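Local coordinates for protein cytosolic phospholipase A2 delta (Homo sapiens, PDB 5IXC) that hydrolyses the sn-2 ester of glycerophospholipids as a calcium-dependent phospholipase A2, preferring linoleic acid at that position, at residues R212-A217 with C278-A283. Residues are numbered along the deposited sequence; the frame is centred on the assembly and turned at random.
Sequences RFHYMA and CPEELA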
loop_
_atom_site.group_PDB
_atom_site.type_symbol
_atom_site.label_atom_id
_atom_site.label_comp_id
_atom_site.label_asym_id
_atom_site.label_seq_id
_atom_site.Cartn_x
_atom_site.Cartn_y
_atom_site.Cartn_z
ATOM N N ARG A 212 -7.366 23.816 -17.290
ATOM C CA ARG A 212 -6.975 24.010 -15.910
ATOM C C ARG A 212 -5.614 23.339 -15.670
ATOM O O ARG A 212 -5.385 22.200 -16.080
ATOM C CB ARG A 212 -8.061 23.434 -15.002
ATOM C CG ARG A 212 -7.785 23.481 -13.511
ATOM C CD ARG A 212 -7.902 24.875 -12.903
ATOM N NE ARG A 212 -9.217 25.504 -13.040
ATOM C CZ ARG A 212 -10.325 25.117 -12.410
ATOM N NH1 ARG A 212 -10.327 24.063 -11.603
ATOM N NH2 ARG A 212 -11.452 25.785 -12.603
ATOM N N PHE A 213 -4.702 24.078 -15.043
ATOM C CA PHE A 213 -3.419 23.536 -14.584
ATOM C C PHE A 213 -3.306 23.665 -13.073
ATOM O O PHE A 213 -3.519 24.741 -12.524
ATOM C CB PHE A 213 -2.244 24.287 -15.192
ATOM C CG PHE A 213 -1.968 23.946 -16.620
ATOM C CD1 PHE A 213 -1.026 22.972 -16.950
ATOM C CD2 PHE A 213 -2.608 24.631 -17.640
ATOM C CE1 PHE A 213 -0.747 22.679 -18.276
ATOM C CE2 PHE A 213 -2.337 24.343 -18.971
ATOM C CZ PHE A 213 -1.408 23.366 -19.288
ATOM N N HIS A 214 -2.939 22.571 -12.420
ATOM C CA HIS A 214 -2.658 22.567 -10.980
ATOM C C HIS A 214 -1.153 22.474 -10.742
ATOM O O HIS A 214 -0.467 21.647 -11.346
ATOM C CB HIS A 214 -3.329 21.376 -10.286
ATOM C CG HIS A 214 -4.804 21.283 -10.527
ATOM N ND1 HIS A 214 -5.333 20.861 -11.727
ATOM C CD2 HIS A 214 -5.861 21.548 -9.722
ATOM C CE1 HIS A 214 -6.650 20.880 -11.651
ATOM N NE2 HIS A 214 -6.995 21.286 -10.443
ATOM N N TYR A 215 -0.654 23.311 -9.839
ATOM C CA TYR A 215 0.769 23.345 -9.532
ATOM C C TYR A 215 0.997 24.023 -8.211
ATOM O O TYR A 215 0.220 24.853 -7.809
ATOM C CB TYR A 215 1.532 24.088 -10.629
ATOM C CG TYR A 215 1.060 25.502 -10.820
ATOM C CD1 TYR A 215 1.737 26.569 -10.242
ATOM C CD2 TYR A 215 -0.073 25.773 -11.561
ATOM C CE1 TYR A 215 1.302 27.874 -10.415
ATOM C CE2 TYR A 215 -0.517 27.071 -11.735
ATOM C CZ TYR A 215 0.168 28.120 -11.164
ATOM O OH TYR A 215 -0.283 29.410 -11.353
ATOM N N MET A 216 2.088 23.672 -7.556
ATOM C CA MET A 216 2.442 24.261 -6.259
ATOM C C MET A 216 2.604 25.775 -6.346
ATOM O O MET A 216 3.166 26.306 -7.317
ATOM C CB MET A 216 3.746 23.663 -5.730
ATOM C CG MET A 216 3.580 22.400 -4.917
ATOM S SD MET A 216 5.189 21.701 -4.527
ATOM C CE MET A 216 5.362 20.663 -6.000
ATOM N N ALA A 217 2.131 26.463 -5.311
ATOM C CA ALA A 217 2.215 27.931 -5.254
ATOM C C ALA A 217 3.649 28.407 -5.068
ATOM O O ALA A 217 4.019 29.470 -5.541
ATOM C CB ALA A 217 1.340 28.478 -4.139
ATOM N N CYS A 278 -6.592 26.565 -5.752
ATOM C CA CYS A 278 -7.427 25.554 -6.397
ATOM C C CYS A 278 -8.784 25.477 -5.732
ATOM O O CYS A 278 -8.857 25.563 -4.499
ATOM C CB CYS A 278 -6.709 24.217 -6.397
ATOM S SG CYS A 278 -5.333 24.362 -7.620
ATOM N N PRO A 279 -9.870 25.363 -6.538
ATOM C CA PRO A 279 -11.150 25.306 -5.838
ATOM C C PRO A 279 -11.352 24.047 -5.001
ATOM O O PRO A 279 -11.898 24.120 -3.902
ATOM C CB PRO A 279 -12.164 25.310 -6.979
ATOM C CG PRO A 279 -11.448 24.672 -8.114
ATOM C CD PRO A 279 -10.069 25.275 -8.004
ATOM N N GLU A 280 -10.895 22.912 -5.522
ATOM C CA GLU A 280 -11.235 21.607 -4.962
ATOM C C GLU A 280 -10.833 21.435 -3.523
ATOM O O GLU A 280 -9.863 22.001 -3.046
ATOM C CB GLU A 280 -10.605 20.473 -5.758
ATOM C CG GLU A 280 -10.990 20.465 -7.225
ATOM C CD GLU A 280 -9.874 20.952 -8.130
ATOM O OE1 GLU A 280 -9.593 22.168 -8.136
ATOM O OE2 GLU A 280 -9.271 20.121 -8.844
ATOM N N GLU A 281 -11.622 20.627 -2.849
ATOM C CA GLU A 281 -11.316 20.155 -1.516
ATOM C C GLU A 281 -10.476 18.888 -1.584
ATOM O O GLU A 281 -10.400 18.208 -2.614
ATOM C CB GLU A 281 -12.619 19.850 -0.779
ATOM C CG GLU A 281 -13.569 21.041 -0.686
ATOM C CD GLU A 281 -13.237 21.976 0.464
ATOM O OE1 GLU A 281 -13.838 23.069 0.522
ATOM O OE2 GLU A 281 -12.377 21.624 1.305
ATOM N N LEU A 282 -9.855 18.568 -0.465
ATOM C CA LEU A 282 -9.081 17.341 -0.366
ATOM C C LEU A 282 -9.977 16.137 -0.295
ATOM O O LEU A 282 -10.826 16.053 0.579
ATOM C CB LEU A 282 -8.175 17.353 0.859
ATOM C CG LEU A 282 -6.741 17.709 0.500
ATOM C CD1 LEU A 282 -6.688 19.100 -0.128
ATOM C CD2 LEU A 282 -5.859 17.644 1.732
ATOM N N ALA A 283 -9.757 15.209 -1.215
ATOM C CA ALA A 283 -10.412 13.908 -1.190
ATOM C C ALA A 283 -9.675 12.903 -0.294
ATOM O O ALA A 283 -10.246 11.906 0.112
ATOM C CB ALA A 283 -10.524 13.367 -2.604
#
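His214 and Glu280 reach for each other from opposite directions, each with CG anti to its carbonyl carbon (chi1 -55° and -58°), and a bend at chi2 of Glu280 brings its carboxylate to the imidazole. NE2 of His214 donates a weak hydrogen bond, well short of straight, to OE2 of Glu280 at 3.0 Å, the ring and carboxylate planes standing 67° apart. Histidine suits this buried strand position because its two ring nitrogens can each meet a carboxylate: ND1 hydrogen-bonds to Glu198, and the pair of acids would probably favour a protonated ring. Next to NE2, CD2 of His214 lies 3.6 Å from SG of Cys278, an oblique sulfur-aromatic contact made by the sulfur that is disulfide-bonded to Cys167. A leucine in place of His214 would probably leave the carboxylates of Glu198 and Glu280 without their ring-nitrogen partners. Arg212, two residues along the strand and therefore on the same face, bends back at chi2 and chi3 so that NH1 lies 3.7 Å from CG of Pro279, while its NE forms a salt bridge with Asp169. The compact proline ring packs against the arginine's end, and OE1 of Glu280 stays 4.0 Å from NH1 of Arg212, near enough that the opposite charges probably attract, though beyond a salt bridge. Cross-linked by the Cys167–Cys278 disulfide, the arrangement ties strand 210-216, in what is probably a second C2-type beta domain, to the loop running from strand 269-277 to strand 285-286 of the catalytic domain's mixed sheet.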